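Local coordinates for DNA translocase coupling protein (Clostridium perfringens, PDB 6O1W) that probably binds ATP and DNA as the FtsK/SpoIIIE-type coupling translocase of plasmid conjugation, this chain being the part that holds its P-loop ATPase domain, at residues V112-I124 with F329-F341. Sequence-based numbering, arbitrary orientation.
With BGC (beta-D-glucopyranose), chain C.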
loop_
_atom_site.group_PDB
_atom_site.type_symbol
_atom_site.label_atom_id
_atom_site.label_comp_id
_atom_site.label_asym_id
_atom_site.label_seq_id
_atom_site.Cartn_x
_atom_site.Cartn_y
_atom_site.Cartn_z
ATOM N N VAL A 112 -13.563 -0.615 2.438
ATOM C CA VAL A 112 -12.718 -1.800 2.319
ATOM C C VAL A 112 -11.684 -1.856 3.460
ATOM O O VAL A 112 -11.318 -0.824 4.011
ATOM C CB VAL A 112 -12.078 -1.933 0.899
ATOM C CG1 VAL A 112 -13.158 -1.920 -0.196
ATOM C CG2 VAL A 112 -11.028 -0.849 0.641
ATOM N N VAL A 113 -11.239 -3.069 3.822
ATOM C CA VAL A 113 -10.236 -3.305 4.853
ATOM C C VAL A 113 -8.976 -3.878 4.166
ATOM O O VAL A 113 -9.090 -4.824 3.384
ATOM C CB VAL A 113 -10.757 -4.216 5.996
ATOM C CG1 VAL A 113 -9.812 -4.178 7.189
ATOM C CG2 VAL A 113 -12.163 -3.802 6.433
ATOM N N VAL A 114 -7.780 -3.325 4.458
ATOM C CA VAL A 114 -6.583 -3.843 3.776
ATOM C C VAL A 114 -5.620 -4.649 4.693
ATOM O O VAL A 114 -4.723 -5.313 4.183
ATOM C CB VAL A 114 -5.832 -2.752 2.980
ATOM C CG1 VAL A 114 -6.702 -2.260 1.825
ATOM C CG2 VAL A 114 -5.420 -1.594 3.873
ATOM N N GLY A 115 -5.838 -4.610 6.000
ATOM C CA GLY A 115 -5.012 -5.339 6.943
ATOM C C GLY A 115 -4.995 -4.767 8.342
ATOM O O GLY A 115 -5.854 -3.960 8.697
ATOM N N GLN A 116 -3.990 -5.168 9.134
ATOM C CA GLN A 116 -3.885 -4.803 10.548
ATOM C C GLN A 116 -2.740 -3.908 10.906
ATOM O O GLN A 116 -1.606 -4.214 10.559
ATOM C CB GLN A 116 -3.776 -6.084 11.406
ATOM C CG GLN A 116 -4.251 -5.879 12.838
ATOM C CD GLN A 116 -4.208 -7.142 13.657
ATOM O OE1 GLN A 116 -4.689 -8.199 13.259
ATOM N NE2 GLN A 116 -3.655 -7.042 14.841
ATOM N N THR A 117 -3.030 -2.854 11.699
ATOM C CA THR A 117 -2.034 -1.934 12.238
ATOM C C THR A 117 -1.945 -2.165 13.782
ATOM O O THR A 117 -2.460 -3.173 14.264
ATOM C CB THR A 117 -2.260 -0.475 11.755
ATOM O OG1 THR A 117 -1.071 0.281 12.024
ATOM C CG2 THR A 117 -3.468 0.195 12.409
ATOM N N PHE A 118 -1.252 -1.285 14.526
ATOM C CA PHE A 118 -1.039 -1.411 15.984
ATOM C C PHE A 118 -2.332 -1.365 16.797
ATOM O O PHE A 118 -2.520 -2.206 17.672
ATOM C CB PHE A 118 -0.024 -0.369 16.495
ATOM C CG PHE A 118 1.266 -0.393 15.710
ATOM C CD1 PHE A 118 2.211 -1.387 15.928
ATOM C CD2 PHE A 118 1.497 0.528 14.695
ATOM C CE1 PHE A 118 3.391 -1.439 15.170
ATOM C CE2 PHE A 118 2.663 0.459 13.917
ATOM C CZ PHE A 118 3.608 -0.516 14.171
ATOM N N SER A 119 -3.215 -0.393 16.495
ATOM C CA SER A 119 -4.515 -0.218 17.130
ATOM C C SER A 119 -5.567 -0.322 16.034
ATOM O O SER A 119 -5.816 0.662 15.327
ATOM C CB SER A 119 -4.610 1.150 17.805
ATOM O OG SER A 119 -3.601 1.343 18.782
ATOM N N GLY A 120 -6.118 -1.520 15.859
ATOM C CA GLY A 120 -7.167 -1.795 14.876
ATOM C C GLY A 120 -6.715 -2.106 13.465
ATOM O O GLY A 120 -5.518 -2.246 13.189
ATOM N N ASN A 121 -7.694 -2.205 12.558
ATOM C CA ASN A 121 -7.478 -2.507 11.150
ATOM C C ASN A 121 -7.447 -1.253 10.297
ATOM O O ASN A 121 -7.958 -0.200 10.700
ATOM C CB ASN A 121 -8.560 -3.453 10.640
ATOM C CG ASN A 121 -8.486 -4.829 11.250
ATOM O OD1 ASN A 121 -7.411 -5.380 11.517
ATOM N ND2 ASN A 121 -9.634 -5.418 11.479
ATOM N N ILE A 122 -6.826 -1.353 9.130
ATOM C CA ILE A 122 -6.772 -0.223 8.228
ATOM C C ILE A 122 -8.006 -0.299 7.336
ATOM O O ILE A 122 -8.175 -1.292 6.633
ATOM C CB ILE A 122 -5.448 -0.229 7.405
ATOM C CG1 ILE A 122 -4.204 -0.108 8.319
ATOM C CG2 ILE A 122 -5.472 0.833 6.289
ATOM C CD1 ILE A 122 -3.808 1.238 8.810
ATOM N N LYS A 123 -8.858 0.746 7.374
ATOM C CA LYS A 123 -10.078 0.843 6.546
ATOM C C LYS A 123 -9.949 2.004 5.589
ATOM O O LYS A 123 -9.360 3.033 5.939
ATOM C CB LYS A 123 -11.352 1.005 7.399
ATOM C CG LYS A 123 -11.618 -0.177 8.339
ATOM C CD LYS A 123 -12.946 -0.088 9.044
ATOM C CE LYS A 123 -13.016 -1.105 10.154
ATOM N NZ LYS A 123 -14.232 -0.927 10.993
ATOM N N ILE A 124 -10.415 1.806 4.358
ATOM C CA ILE A 124 -10.428 2.829 3.324
ATOM C C ILE A 124 -11.889 3.002 2.901
ATOM O O ILE A 124 -12.530 2.024 2.515
ATOM C CB ILE A 124 -9.534 2.494 2.091
ATOM C CG1 ILE A 124 -8.066 2.216 2.475
ATOM C CG2 ILE A 124 -9.617 3.609 1.033
ATOM C CD1 ILE A 124 -7.273 1.460 1.381
ATOM N N PHE A 329 1.215 2.429 4.901
ATOM C CA PHE A 329 -0.043 3.021 4.461
ATOM C C PHE A 329 0.097 4.528 4.647
ATOM O O PHE A 329 0.391 4.992 5.747
ATOM C CB PHE A 329 -1.222 2.518 5.318
ATOM C CG PHE A 329 -2.572 3.095 4.937
ATOM C CD1 PHE A 329 -3.332 2.523 3.924
ATOM C CD2 PHE A 329 -3.104 4.188 5.626
ATOM C CE1 PHE A 329 -4.588 3.038 3.598
ATOM C CE2 PHE A 329 -4.377 4.680 5.319
ATOM C CZ PHE A 329 -5.103 4.118 4.292
ATOM N N LYS A 330 -0.182 5.280 3.596
ATOM C CA LYS A 330 -0.189 6.731 3.641
ATOM C C LYS A 330 -1.488 7.270 3.012
ATOM O O LYS A 330 -1.813 6.932 1.873
ATOM C CB LYS A 330 1.063 7.314 2.964
ATOM C CG LYS A 330 1.088 8.832 2.997
ATOM C CD LYS A 330 2.387 9.435 2.553
ATOM C CE LYS A 330 2.521 10.815 3.148
ATOM N NZ LYS A 330 3.047 11.803 2.169
ATOM N N LEU A 331 -2.241 8.053 3.785
ATOM C CA LEU A 331 -3.460 8.775 3.386
ATOM C C LEU A 331 -3.372 10.114 4.080
ATOM O O LEU A 331 -3.510 10.195 5.295
ATOM C CB LEU A 331 -4.769 8.049 3.760
ATOM C CG LEU A 331 -6.094 8.785 3.394
ATOM C CD1 LEU A 331 -6.123 9.249 1.975
ATOM C CD2 LEU A 331 -7.279 7.897 3.614
ATOM N N GLY A 332 -3.111 11.145 3.309
ATOM C CA GLY A 332 -2.896 12.472 3.859
ATOM C C GLY A 332 -1.445 12.599 4.285
ATOM O O GLY A 332 -0.552 12.051 3.628
ATOM N N ALA A 333 -1.195 13.285 5.406
ATOM C CA ALA A 333 0.174 13.525 5.856
ATOM C C ALA A 333 0.804 12.423 6.739
ATOM O O ALA A 333 2.005 12.503 6.994
ATOM C CB ALA A 333 0.251 14.863 6.553
ATOM N N ASP A 334 0.046 11.414 7.198
ATOM C CA ASP A 334 0.613 10.362 8.080
ATOM C C ASP A 334 0.933 9.042 7.357
ATOM O O ASP A 334 0.195 8.629 6.462
ATOM C CB ASP A 334 -0.303 10.097 9.301
ATOM C CG ASP A 334 0.346 9.367 10.490
ATOM O OD1 ASP A 334 1.608 9.386 10.604
ATOM O OD2 ASP A 334 -0.401 8.799 11.312
ATOM N N THR A 335 2.035 8.396 7.753
ATOM C CA THR A 335 2.497 7.115 7.200
ATOM C C THR A 335 2.528 6.105 8.331
ATOM O O THR A 335 3.264 6.301 9.285
ATOM C CB THR A 335 3.894 7.242 6.519
ATOM O OG1 THR A 335 3.861 8.251 5.521
ATOM C CG2 THR A 335 4.358 5.925 5.874
ATOM N N VAL A 336 1.738 5.039 8.239
ATOM C CA VAL A 336 1.715 4.023 9.303
ATOM C C VAL A 336 2.121 2.651 8.772
ATOM O O VAL A 336 1.897 2.348 7.601
ATOM C CB VAL A 336 0.370 3.970 10.108
ATOM C CG1 VAL A 336 -0.040 5.353 10.624
ATOM C CG2 VAL A 336 -0.752 3.340 9.297
ATOM N N GLN A 337 2.674 1.813 9.644
ATOM C CA GLN A 337 3.059 0.462 9.285
ATOM C C GLN A 337 1.849 -0.457 9.539
ATOM O O GLN A 337 1.127 -0.278 10.516
ATOM C CB GLN A 337 4.301 0.032 10.142
ATOM C CG GLN A 337 4.835 -1.345 9.804
ATOM C CD GLN A 337 6.087 -1.795 10.543
ATOM O OE1 GLN A 337 6.670 -1.147 11.431
ATOM N NE2 GLN A 337 6.523 -2.951 10.181
ATOM N N PHE A 338 1.613 -1.425 8.651
ATOM C CA PHE A 338 0.539 -2.395 8.830
ATOM C C PHE A 338 0.894 -3.696 8.127
ATOM O O PHE A 338 1.708 -3.674 7.189
ATOM C CB PHE A 338 -0.825 -1.861 8.284
ATOM C CG PHE A 338 -1.037 -1.979 6.791
ATOM C CD1 PHE A 338 -0.456 -1.065 5.916
ATOM C CD2 PHE A 338 -1.856 -2.976 6.264
ATOM C CE1 PHE A 338 -0.692 -1.144 4.535
ATOM C CE2 PHE A 338 -2.077 -3.064 4.886
ATOM C CZ PHE A 338 -1.476 -2.159 4.026
ATOM N N GLN A 339 0.217 -4.803 8.540
ATOM C CA GLN A 339 0.318 -6.120 7.926
ATOM C C GLN A 339 -0.882 -6.282 7.014
ATOM O O GLN A 339 -2.017 -6.250 7.476
ATOM C CB GLN A 339 0.301 -7.253 8.985
ATOM C CG GLN A 339 0.579 -8.673 8.420
ATOM C CD GLN A 339 1.941 -8.840 7.765
ATOM O OE1 GLN A 339 2.920 -8.163 8.100
ATOM N NE2 GLN A 339 2.041 -9.749 6.794
ATOM N N ALA A 340 -0.626 -6.481 5.736
ATOM C CA ALA A 340 -1.645 -6.676 4.719
ATOM C C ALA A 340 -2.183 -8.084 4.777
ATOM O O ALA A 340 -1.435 -9.015 5.060
ATOM C CB ALA A 340 -1.047 -6.423 3.339
ATOM N N PHE A 341 -3.469 -8.245 4.458
ATOM C CA PHE A 341 -4.119 -9.547 4.355
ATOM C C PHE A 341 -3.475 -10.347 3.241
ATOM O O PHE A 341 -3.148 -9.791 2.182
ATOM C CB PHE A 341 -5.609 -9.403 3.987
ATOM C CG PHE A 341 -6.482 -8.791 5.044
ATOM C CD1 PHE A 341 -6.594 -9.372 6.300
ATOM C CD2 PHE A 341 -7.241 -7.667 4.770
ATOM C CE1 PHE A 341 -7.397 -8.794 7.288
ATOM C CE2 PHE A 341 -8.075 -7.110 5.746
ATOM C CZ PHE A 341 -8.152 -7.681 6.996
HETATM C C2 BGC C . -5.622 5.070 9.774
HETATM C C3 BGC C . -6.027 3.986 10.763
HETATM C C4 BGC C . -7.542 3.974 10.924
HETATM C C5 BGC C . -8.164 3.498 9.616
HETATM C C6 BGC C . -9.618 3.896 9.435
HETATM C C1 BGC C . -6.616 5.174 8.611
HETATM O O1 BGC C . -7.373 6.325 8.754
HETATM O O2 BGC C . -4.311 4.835 9.271
HETATM O O3 BGC C . -5.394 4.200 12.021
HETATM O O4 BGC C . -7.944 3.113 11.988
HETATM O O5 BGC C . -7.417 3.980 8.478
HETATM O O6 BGC C . -9.807 5.269 9.101
#
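Two phenylalanine rings of segment 329-341 each receive a carbon from segment 112-124 on one face. Ile122 CG2 sits over the centre of the Phe329 ring, 3.6 Å from its centroid, while Ile124 meets that ring's edge; Gly115 CA lies over the Phe341 ring, displaced toward its rim, and the backbone of Val113 borders its edge. Here two beta-hairpins join edge to edge, locally antiparallel, through strands 111-116 and 334-340, at one end of the mixed sheet of the P-loop ATPase domain. Segments 112-116 and 334-340 run at 106° to each other, and the pairing is short. Gln116 N donates to Gln339 O and Gln339 N to Gln116 O, both at 2.8 Å, and Phe341 N donates to Val114 O. Glycine suits position 115, where the backbone angles leave no room for a side chain beside the preceding carbonyl and Gln339 O comes within 3.2 Å of Gly115 CA. Phe338 turns its ring edge to Val114 O and Gly115 CA, its CE2 touching Val114 CG2. The other branch of Ile122 serves two more neighbours: CG1 packs on Phe338 CB, and CD1 reaches Val336 CG2 at 3.7 Å. With CG1 anti to the carbonyl carbon (chi1 -62°), CG2 falls anti to the backbone N and projects onto the Phe329 ring. The glucose borders this apolar patch, its O2 lying 3.7 Å from Ile122 CD1 and near Val336 and Phe329. Ala340 belongs to the ATP site seen in another structure of this protein, though no nucleotide is bound here, and its small side chain rests on Ile145 of helix 142-155, whose first turn carries the end of the P-loop. Beyond the paired residues, Thr117 continues the link by its side chain: with OG1 anti to the backbone N (chi1 -165°), the hydroxyl donates to Gln337 O at 2.7 Å, nearly in line with the carbonyl bond.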